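Local coordinates for protein NAD nucleotidase (Haemophilus influenzae, PDB 3ZTV) that degrades NAD in the periplasm to adenosine and nicotinamide riboside, acting as a zinc-containing pyrophosphatase and 5'-nucleotidase, at residues A[385-396]-A[466-474]; A[456-467]-A[519-527]. One frame throughout, in Å; residues are numbered along the deposited sequence.

How the interactions relate
Following the chain through the C-terminal domain, helix 386-396 comes first, then helix 443-460, whose end and exit loop form 456-467, then strand 467-470, and last 519-527, a glycine-rich loop leading into helix 525-530. Interaction 1 closes a loop of 69 residues by returning strand 467-470 to helix 386-396. Interaction 2 closes one of 51 residues by bringing 519-527 back to the end of helix 443-460. The two loops cross, because 456-467 begins inside the first and 519-527 lies beyond it. The segments overlap at F466 and P467, and the centres of the contacts are about 16 Å apart. Together they tie the outermost strand 467-470 to its covering helix and to the rim of the adenosine pocket.

Interaction 1 (A[385-396]-A[466-474]); sequences SIATRFIAETMY and FPYGAGIRY
Y468 reaches along the first turn of helix 386-396 to S385, the helix N-cap residue. With CG beside the backbone N (chi1 -64°), its ring lies against S385 and T388: S385 O sits over one face, offset toward the rim, while T388 CG2 packs 3.7 Å from Y468 CB. At the far end Y468 OH accepts a nearly straight bond from S385 N (2.9 Å, 175°), and it also bonds R373 O. Tyrosine suits this place, joining a long apolar ring to a hydroxyl that serves two backbone groups. G469 has no side chain, and its backbone passes close against the methyl of A392, CB being 3.8 Å from G469 C. The small methyl of A470 then fits closely among A392, E393 and Y396; A470 CB lies 3.9 Å from A392 CB and 3.5 Å from E393 CD. G471, at positive phi, brings its CA close to Y396 CE1 (4.0 Å), and its N donates to a water that in turn donates to E393 OE2. R389 grips E393 OE2 side-on, through NE (2.8 Å from OE2) and NH2. Helix and edge strand thus meet through small apolar groups at the middle and polar links at both ends; E393, whose OE2 accepts from both R389 nitrogens and the water, is probably kept ionised by R389.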
loop_
_atom_site.group_PDB
_atom_site.type_symbol
_atom_site.label_atom_id
_atom_site.label_comp_id
_atom_site.label_asym_id
_atom_site.label_seq_id
_atom_site.Cartn_x
_atom_site.Cartn_y
_atom_site.Cartn_z
ATOM N N SER A 385 27.394 -33.528 -19.288
ATOM C CA SER A 385 26.181 -33.173 -20.009
ATOM C C SER A 385 26.062 -31.673 -20.286
ATOM O O SER A 385 25.326 -30.958 -19.596
ATOM C CB SER A 385 24.950 -33.663 -19.243
ATOM O OG SER A 385 23.806 -33.616 -20.075
ATOM N N ILE A 386 26.773 -31.195 -21.302
ATOM C CA ILE A 386 26.689 -29.795 -21.700
ATOM C C ILE A 386 25.255 -29.444 -22.103
ATOM O O ILE A 386 24.791 -28.323 -21.880
ATOM C CB ILE A 386 27.668 -29.463 -22.857
ATOM C CG1 ILE A 386 29.116 -29.720 -22.418
ATOM C CG2 ILE A 386 27.510 -28.014 -23.285
ATOM C CD1 ILE A 386 30.149 -29.504 -23.521
ATOM N N ALA A 387 24.548 -30.410 -22.679
ATOM C CA ALA A 387 23.149 -30.202 -23.044
ATOM C C ALA A 387 22.295 -29.838 -21.826
ATOM O O ALA A 387 21.369 -29.037 -21.941
ATOM C CB ALA A 387 22.584 -31.423 -23.771
ATOM N N THR A 388 22.618 -30.402 -20.666
ATOM C CA THR A 388 21.900 -30.054 -19.439
ATOM C C THR A 388 22.182 -28.611 -19.015
ATOM O O THR A 388 21.272 -27.894 -18.585
ATOM C CB THR A 388 22.214 -31.030 -18.292
ATOM O OG1 THR A 388 21.862 -32.358 -18.697
ATOM C CG2 THR A 388 21.420 -30.662 -17.047
ATOM N N ARG A 389 23.437 -28.176 -19.136
ATOM C CA ARG A 389 23.765 -26.768 -18.903
ATOM C C ARG A 389 22.939 -25.870 -19.829
ATOM O O ARG A 389 22.404 -24.848 -19.400
ATOM C CB ARG A 389 25.272 -26.511 -19.064
ATOM C CG ARG A 389 25.718 -25.083 -18.767
ATOM C CD ARG A 389 25.821 -24.254 -20.032
ATOM N NE ARG A 389 26.134 -22.849 -19.770
ATOM C CZ ARG A 389 27.331 -22.292 -19.939
ATOM N NH1 ARG A 389 28.360 -23.014 -20.362
ATOM N NH2 ARG A 389 27.497 -21.003 -19.680
ATOM N N PHE A 390 22.824 -26.258 -21.094
ATOM C CA PHE A 390 21.988 -25.534 -22.044
ATOM C C PHE A 390 20.543 -25.405 -21.538
ATOM O O PHE A 390 19.965 -24.315 -21.536
ATOM C CB PHE A 390 22.014 -26.258 -23.390
ATOM C CG PHE A 390 21.395 -25.484 -24.514
ATOM C CD1 PHE A 390 21.125 -24.136 -24.384
ATOM C CD2 PHE A 390 21.100 -26.109 -25.715
ATOM C CE1 PHE A 390 20.559 -23.430 -25.419
ATOM C CE2 PHE A 390 20.533 -25.406 -26.757
ATOM C CZ PHE A 390 20.263 -24.061 -26.609
ATOM N N ILE A 391 19.957 -26.522 -21.123
ATOM C CA ILE A 391 18.590 -26.485 -20.621
ATOM C C ILE A 391 18.496 -25.572 -19.396
ATOM O O ILE A 391 17.551 -24.789 -19.265
ATOM C CB ILE A 391 18.040 -27.897 -20.320
ATOM C CG1 ILE A 391 17.998 -28.729 -21.607
ATOM C CG2 ILE A 391 16.653 -27.798 -19.699
ATOM C CD1 ILE A 391 17.262 -28.063 -22.725
ATOM N N ALA A 392 19.480 -25.653 -18.503
ATOM C CA ALA A 392 19.503 -24.753 -17.349
ATOM C C ALA A 392 19.537 -23.286 -17.786
ATOM O O ALA A 392 18.880 -22.440 -17.176
ATOM C CB ALA A 392 20.672 -25.076 -16.421
ATOM N N GLU A 393 20.280 -22.990 -18.846
ATOM C CA GLU A 393 20.318 -21.622 -19.379
ATOM C C GLU A 393 18.954 -21.160 -19.913
ATOM O O GLU A 393 18.599 -19.990 -19.776
ATOM C CB GLU A 393 21.398 -21.464 -20.460
ATOM C CG GLU A 393 22.827 -21.729 -19.982
ATOM C CD GLU A 393 23.447 -20.568 -19.211
ATOM O OE1 GLU A 393 22.824 -19.488 -19.103
ATOM O OE2 GLU A 393 24.575 -20.752 -18.704
ATOM N N THR A 394 18.190 -22.068 -20.522
ATOM C CA THR A 394 16.863 -21.696 -21.016
ATOM C C THR A 394 15.938 -21.347 -19.847
ATOM O O THR A 394 15.093 -20.461 -19.953
ATOM C CB THR A 394 16.224 -22.796 -21.911
ATOM O OG1 THR A 394 15.810 -23.908 -21.115
ATOM C CG2 THR A 394 17.204 -23.269 -22.999
ATOM N N MET A 395 16.120 -22.030 -18.725
ATOM C CA MET A 395 15.350 -21.751 -17.519
ATOM C C MET A 395 15.775 -20.421 -16.886
ATOM O O MET A 395 14.944 -19.635 -16.431
ATOM C CB MET A 395 15.542 -22.893 -16.524
ATOM C CG MET A 395 15.055 -24.239 -17.050
ATOM S SD MET A 395 15.816 -25.681 -16.280
ATOM C CE MET A 395 15.036 -25.612 -14.679
ATOM N N TYR A 396 17.080 -20.187 -16.854
ATOM C CA TYR A 396 17.639 -18.972 -16.267
ATOM C C TYR A 396 17.132 -17.737 -17.003
ATOM O O TYR A 396 16.891 -16.690 -16.400
ATOM C CB TYR A 396 19.163 -19.063 -16.324
ATOM C CG TYR A 396 19.926 -17.877 -15.779
ATOM C CD1 TYR A 396 20.237 -17.780 -14.427
ATOM C CD2 TYR A 396 20.369 -16.874 -16.625
ATOM C CE1 TYR A 396 20.959 -16.701 -13.932
ATOM C CE2 TYR A 396 21.090 -15.801 -16.145
ATOM C CZ TYR A 396 21.384 -15.724 -14.801
ATOM O OH TYR A 396 22.102 -14.644 -14.335
ATOM N N PHE A 466 22.346 -36.177 -11.595
ATOM C CA PHE A 466 23.534 -35.330 -11.556
ATOM C C PHE A 466 23.203 -33.901 -11.995
ATOM O O PHE A 466 22.634 -33.701 -13.064
ATOM C CB PHE A 466 24.667 -35.917 -12.397
ATOM C CG PHE A 466 26.010 -35.364 -12.033
ATOM C CD1 PHE A 466 26.458 -34.175 -12.586
ATOM C CD2 PHE A 466 26.810 -36.021 -11.107
ATOM C CE1 PHE A 466 27.690 -33.651 -12.234
ATOM C CE2 PHE A 466 28.043 -35.501 -10.750
ATOM C CZ PHE A 466 28.481 -34.311 -11.320
ATOM N N PRO A 467 23.567 -32.896 -11.169
ATOM C CA PRO A 467 23.112 -31.519 -11.388
ATOM C C PRO A 467 24.054 -30.649 -12.219
ATOM O O PRO A 467 25.276 -30.716 -12.064
ATOM C CB PRO A 467 23.039 -30.966 -9.965
ATOM C CG PRO A 467 24.192 -31.633 -9.276
ATOM C CD PRO A 467 24.262 -33.035 -9.874
ATOM N N TYR A 468 23.468 -29.839 -13.089
ATOM C CA TYR A 468 24.199 -28.820 -13.839
ATOM C C TYR A 468 23.401 -27.533 -13.726
ATOM O O TYR A 468 22.170 -27.570 -13.647
ATOM C CB TYR A 468 24.332 -29.199 -15.316
ATOM C CG TYR A 468 25.152 -30.445 -15.587
ATOM C CD1 TYR A 468 24.610 -31.714 -15.410
ATOM C CD2 TYR A 468 26.466 -30.350 -16.034
ATOM C CE1 TYR A 468 25.357 -32.855 -15.667
ATOM C CE2 TYR A 468 27.221 -31.490 -16.290
ATOM C CZ TYR A 468 26.661 -32.738 -16.105
ATOM O OH TYR A 468 27.394 -33.884 -16.360
ATOM N N GLY A 469 24.086 -26.396 -13.721
ATOM C CA GLY A 469 23.430 -25.121 -13.497
ATOM C C GLY A 469 23.772 -24.006 -14.470
ATOM O O GLY A 469 24.717 -24.093 -15.264
ATOM N N ALA A 470 22.957 -22.957 -14.402
ATOM C CA ALA A 470 23.195 -21.717 -15.121
ATOM C C ALA A 470 23.230 -20.599 -14.087
ATOM O O ALA A 470 22.391 -20.561 -13.193
ATOM C CB ALA A 470 22.091 -21.467 -16.134
ATOM N N GLY A 471 24.200 -19.695 -14.198
ATOM C CA GLY A 471 24.387 -18.666 -13.184
ATOM C C GLY A 471 25.048 -19.207 -11.924
ATOM O O GLY A 471 25.274 -18.468 -10.957
ATOM N N ILE A 472 25.335 -20.509 -11.934
ATOM C CA ILE A 472 26.067 -21.178 -10.861
ATOM C C ILE A 472 27.010 -22.180 -11.504
ATOM O O ILE A 472 26.661 -22.820 -12.492
ATOM C CB ILE A 472 25.124 -21.894 -9.854
ATOM C CG1 ILE A 472 25.927 -22.468 -8.680
ATOM C CG2 ILE A 472 24.301 -22.971 -10.557
ATOM C CD1 ILE A 472 25.088 -22.898 -7.482
ATOM N N ARG A 473 28.219 -22.289 -10.962
ATOM C CA ARG A 473 29.182 -23.264 -11.447
ATOM C C ARG A 473 29.923 -23.822 -10.248
ATOM O O ARG A 473 30.059 -23.144 -9.228
ATOM C CB ARG A 473 30.146 -22.638 -12.464
ATOM C CG ARG A 473 31.060 -21.567 -11.901
ATOM C CD ARG A 473 31.823 -20.869 -13.015
ATOM N NE ARG A 473 32.816 -19.935 -12.487
ATOM C CZ ARG A 473 33.456 -19.030 -13.223
ATOM N NH1 ARG A 473 33.199 -18.925 -14.519
ATOM N NH2 ARG A 473 34.349 -18.226 -12.658
ATOM N N TYR A 474 30.375 -25.066 -10.352
ATOM C CA TYR A 474 31.014 -25.690 -9.205
ATOM C C TYR A 474 32.051 -26.728 -9.606
ATOM O O TYR A 474 32.054 -27.233 -10.733
ATOM C CB TYR A 474 29.962 -26.298 -8.252
ATOM C CG TYR A 474 29.262 -27.525 -8.798
ATOM C CD1 TYR A 474 28.103 -27.419 -9.565
ATOM C CD2 TYR A 474 29.763 -28.796 -8.546
ATOM C CE1 TYR A 474 27.467 -28.559 -10.066
ATOM C CE2 TYR A 474 29.137 -29.935 -9.039
ATOM C CZ TYR A 474 27.994 -29.813 -9.800
ATOM O OH TYR A 474 27.396 -30.961 -10.289
HETATM O O HOH W 1 25.864 -19.769 -16.528
#

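Interaction 2 (A[456-467]-A[519-527]). With ADN (adenosine), chain D.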
loop_
_atom_site.group_PDB
_atom_site.type_symbol
_atom_site.label_atom_id
_atom_site.label_comp_id
_atom_site.label_asym_id
_atom_site.label_seq_id
_atom_site.Cartn_x
_atom_site.Cartn_y
_atom_site.Cartn_z
ATOM N N PHE A 456 22.903 -39.030 -4.848
ATOM C CA PHE A 456 21.935 -39.909 -5.505
ATOM C C PHE A 456 22.504 -40.417 -6.829
ATOM O O PHE A 456 22.401 -41.601 -7.145
ATOM C CB PHE A 456 20.606 -39.172 -5.730
ATOM C CG PHE A 456 19.429 -40.083 -5.994
ATOM C CD1 PHE A 456 18.778 -40.716 -4.949
ATOM C CD2 PHE A 456 18.955 -40.274 -7.281
ATOM C CE1 PHE A 456 17.688 -41.539 -5.186
ATOM C CE2 PHE A 456 17.866 -41.098 -7.521
ATOM C CZ PHE A 456 17.236 -41.726 -6.470
ATOM N N ALA A 457 23.120 -39.524 -7.597
ATOM C CA ALA A 457 23.665 -39.883 -8.909
ATOM C C ALA A 457 24.794 -40.907 -8.827
ATOM O O ALA A 457 24.912 -41.782 -9.683
ATOM C CB ALA A 457 24.153 -38.633 -9.644
ATOM N N LEU A 458 25.626 -40.783 -7.801
ATOM C CA LEU A 458 26.859 -41.556 -7.712
ATOM C C LEU A 458 26.721 -42.816 -6.871
ATOM O O LEU A 458 27.457 -43.784 -7.078
ATOM C CB LEU A 458 27.977 -40.684 -7.136
ATOM C CG LEU A 458 28.418 -39.501 -8.000
ATOM C CD1 LEU A 458 29.203 -38.501 -7.169
ATOM C CD2 LEU A 458 29.234 -39.978 -9.196
ATOM N N VAL A 459 25.787 -42.814 -5.927
ATOM C CA VAL A 459 25.693 -43.915 -4.971
ATOM C C VAL A 459 24.294 -44.504 -4.805
ATOM O O VAL A 459 24.091 -45.696 -5.035
ATOM C CB VAL A 459 26.221 -43.495 -3.577
ATOM C CG1 VAL A 459 26.109 -44.657 -2.590
ATOM C CG2 VAL A 459 27.659 -43.007 -3.674
ATOM N N ASP A 460 23.336 -43.675 -4.401
ATOM C CA ASP A 460 22.043 -44.170 -3.930
ATOM C C ASP A 460 21.008 -44.458 -5.019
ATOM O O ASP A 460 20.079 -45.238 -4.800
ATOM C CB ASP A 460 21.448 -43.199 -2.909
ATOM C CG ASP A 460 22.308 -43.054 -1.670
ATOM O OD1 ASP A 460 23.008 -44.026 -1.307
ATOM O OD2 ASP A 460 22.278 -41.967 -1.058
ATOM N N GLY A 461 21.151 -43.836 -6.184
ATOM C CA GLY A 461 20.129 -43.962 -7.207
ATOM C C GLY A 461 20.559 -43.738 -8.645
ATOM O O GLY A 461 21.651 -44.128 -9.049
ATOM N N SER A 462 19.680 -43.105 -9.414
ATOM C CA SER A 462 19.866 -42.905 -10.847
ATOM C C SER A 462 20.904 -41.833 -11.167
ATOM O O SER A 462 20.912 -40.765 -10.556
ATOM C CB SER A 462 18.526 -42.532 -11.493
ATOM O OG SER A 462 18.690 -42.024 -12.806
ATOM N N THR A 463 21.760 -42.115 -12.145
ATOM C CA THR A 463 22.759 -41.145 -12.586
ATOM C C THR A 463 22.096 -39.895 -13.149
ATOM O O THR A 463 22.738 -38.851 -13.281
ATOM C CB THR A 463 23.688 -41.740 -13.658
ATOM O OG1 THR A 463 22.897 -42.282 -14.722
ATOM C CG2 THR A 463 24.563 -42.834 -13.064
ATOM N N GLY A 464 20.813 -39.997 -13.479
ATOM C CA GLY A 464 20.078 -38.868 -14.024
ATOM C C GLY A 464 19.916 -37.709 -13.055
ATOM O O GLY A 464 19.499 -36.619 -13.452
ATOM N N ALA A 465 20.236 -37.935 -11.783
ATOM C CA ALA A 465 20.146 -36.875 -10.777
ATOM C C ALA A 465 21.282 -35.853 -10.870
ATOM O O ALA A 465 21.200 -34.778 -10.276
ATOM C CB ALA A 465 20.100 -37.473 -9.377
ATOM N N PHE A 466 22.346 -36.177 -11.595
ATOM C CA PHE A 466 23.534 -35.330 -11.556
ATOM C C PHE A 466 23.203 -33.901 -11.995
ATOM O O PHE A 466 22.634 -33.701 -13.064
ATOM C CB PHE A 466 24.667 -35.917 -12.397
ATOM C CG PHE A 466 26.010 -35.364 -12.033
ATOM C CD1 PHE A 466 26.458 -34.175 -12.586
ATOM C CD2 PHE A 466 26.810 -36.021 -11.107
ATOM C CE1 PHE A 466 27.690 -33.651 -12.234
ATOM C CE2 PHE A 466 28.043 -35.501 -10.750
ATOM C CZ PHE A 466 28.481 -34.311 -11.320
ATOM N N PRO A 467 23.567 -32.896 -11.169
ATOM C CA PRO A 467 23.112 -31.519 -11.388
ATOM C C PRO A 467 24.054 -30.649 -12.219
ATOM O O PRO A 467 25.276 -30.716 -12.064
ATOM C CB PRO A 467 23.039 -30.966 -9.965
ATOM C CG PRO A 467 24.192 -31.633 -9.276
ATOM C CD PRO A 467 24.262 -33.035 -9.874
ATOM N N GLY A 519 10.048 -31.139 -6.078
ATOM C CA GLY A 519 9.305 -31.900 -5.089
ATOM C C GLY A 519 10.155 -32.941 -4.379
ATOM O O GLY A 519 9.660 -33.699 -3.547
ATOM N N GLY A 520 11.441 -32.986 -4.709
ATOM C CA GLY A 520 12.363 -33.884 -4.039
ATOM C C GLY A 520 12.687 -35.163 -4.786
ATOM O O GLY A 520 13.401 -36.022 -4.271
ATOM N N LYS A 521 12.172 -35.304 -6.002
ATOM C CA LYS A 521 12.462 -36.495 -6.792
ATOM C C LYS A 521 13.950 -36.546 -7.153
ATOM O O LYS A 521 14.666 -35.550 -7.016
ATOM C CB LYS A 521 11.601 -36.529 -8.057
ATOM C CG LYS A 521 10.106 -36.492 -7.793
ATOM C CD LYS A 521 9.622 -37.774 -7.149
ATOM C CE LYS A 521 8.146 -37.673 -6.796
ATOM N NZ LYS A 521 7.348 -37.164 -7.946
ATOM N N ASP A 522 14.411 -37.712 -7.599
ATOM C CA ASP A 522 15.814 -37.913 -7.967
ATOM C C ASP A 522 16.776 -37.587 -6.821
ATOM O O ASP A 522 17.912 -37.168 -7.049
ATOM C CB ASP A 522 16.171 -37.101 -9.217
ATOM C CG ASP A 522 16.464 -37.982 -10.426
ATOM O OD1 ASP A 522 16.187 -39.202 -10.362
ATOM O OD2 ASP A 522 16.967 -37.463 -11.444
ATOM N N GLY A 523 16.315 -37.770 -5.589
ATOM C CA GLY A 523 17.162 -37.580 -4.425
ATOM C C GLY A 523 17.492 -36.143 -4.056
ATOM O O GLY A 523 18.390 -35.901 -3.251
ATOM N N TYR A 524 16.769 -35.185 -4.633
ATOM C CA TYR A 524 16.963 -33.778 -4.305
ATOM C C TYR A 524 16.313 -33.466 -2.952
ATOM O O TYR A 524 15.357 -32.691 -2.858
ATOM C CB TYR A 524 16.410 -32.888 -5.425
ATOM C CG TYR A 524 17.319 -32.790 -6.642
ATOM C CD1 TYR A 524 17.623 -33.914 -7.408
ATOM C CD2 TYR A 524 17.867 -31.572 -7.026
ATOM C CE1 TYR A 524 18.451 -33.819 -8.522
ATOM C CE2 TYR A 524 18.693 -31.466 -8.129
ATOM C CZ TYR A 524 18.988 -32.591 -8.867
ATOM O OH TYR A 524 19.809 -32.474 -9.959
ATOM N N LYS A 525 16.858 -34.075 -1.901
ATOM C CA LYS A 525 16.274 -34.013 -0.560
ATOM C C LYS A 525 15.975 -32.594 -0.092
ATOM O O LYS A 525 14.895 -32.323 0.442
ATOM C CB LYS A 525 17.174 -34.727 0.458
ATOM C CG LYS A 525 17.272 -36.231 0.246
ATOM C CD LYS A 525 18.139 -36.897 1.305
ATOM C CE LYS A 525 18.266 -38.393 1.051
ATOM N NZ LYS A 525 19.302 -39.019 1.916
ATOM N N THR A 526 16.924 -31.686 -0.291
ATOM C CA THR A 526 16.765 -30.314 0.170
ATOM C C THR A 526 15.531 -29.640 -0.439
ATOM O O THR A 526 14.784 -28.970 0.273
ATOM C CB THR A 526 18.044 -29.470 -0.066
ATOM O OG1 THR A 526 19.087 -29.923 0.812
ATOM C CG2 THR A 526 17.779 -28.005 0.196
ATOM N N PHE A 527 15.312 -29.808 -1.742
ATOM C CA PHE A 527 14.113 -29.250 -2.374
ATOM C C PHE A 527 12.851 -29.872 -1.771
ATOM O O PHE A 527 11.844 -29.191 -1.574
ATOM C CB PHE A 527 14.109 -29.480 -3.890
ATOM C CG PHE A 527 15.045 -28.579 -4.664
ATOM C CD1 PHE A 527 15.458 -27.353 -4.162
ATOM C CD2 PHE A 527 15.490 -28.963 -5.921
ATOM C CE1 PHE A 527 16.311 -26.536 -4.900
ATOM C CE2 PHE A 527 16.335 -28.156 -6.659
ATOM C CZ PHE A 527 16.748 -26.940 -6.151
HETATM O "O5'" ADN D . 14.623 -42.853 -16.183
HETATM C "C5'" ADN D . 14.388 -42.208 -14.929
HETATM C "C4'" ADN D . 15.214 -40.929 -14.873
HETATM O "O4'" ADN D . 14.717 -39.979 -15.819
HETATM C "C3'" ADN D . 15.156 -40.244 -13.521
HETATM O "O3'" ADN D . 16.201 -40.705 -12.660
HETATM C "C2'" ADN D . 15.332 -38.779 -13.871
HETATM O "O2'" ADN D . 16.719 -38.425 -13.924
HETATM C "C1'" ADN D . 14.756 -38.661 -15.270
HETATM N N9 ADN D . 13.381 -38.121 -15.191
HETATM C C8 ADN D . 12.230 -38.817 -15.099
HETATM N N7 ADN D . 11.161 -37.976 -15.050
HETATM C C5 ADN D . 11.634 -36.710 -15.105
HETATM C C6 ADN D . 11.075 -35.340 -15.104
HETATM N N6 ADN D . 9.745 -35.106 -15.021
HETATM N N1 ADN D . 11.941 -34.310 -15.184
HETATM C C2 ADN D . 13.271 -34.493 -15.269
HETATM N N3 ADN D . 13.847 -35.704 -15.276
HETATM C C4 ADN D . 13.094 -36.823 -15.205
#
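The F456 ring is sandwiched between two pieces of backbone. Over one face lie D522 C, toward the rim, and G523, whose CA makes a CH-pi contact 4.0 Å from the F456 ring centroid; G461 CA covers the opposite face. Glycine suits both places, since a CB on either would run into the ring. The Y524 ring is met at its edge by A465 O, to which Y524 OH donates a 2.7 Å bond, tilted 29° from the carbonyl plane. A465 CB, a bare methyl, sits 3.2 Å from D522 O. These packed backbones form one wall of the adenosine pocket in the C-terminal domain of the 5'-nucleotidase family. There D522 holds the ribose with both carboxylate oxygens: ADN O3' donates to D522 OD1 (2.7 Å) and ADN O2' to D522 OD2 (2.7 Å), the paired acceptors suiting a vicinal diol. S462, with OG anti to its own N (chi1 166°), donates from OG to ADN O3' at 2.8 Å. The same OG accepts from G464 N in an ST turn, which helps to orient the hydroxyl toward the ribose. At G464 the lack of a side chain matters, because a CB would collide with ADN O2'. N408 and N434 also bond the adenosine.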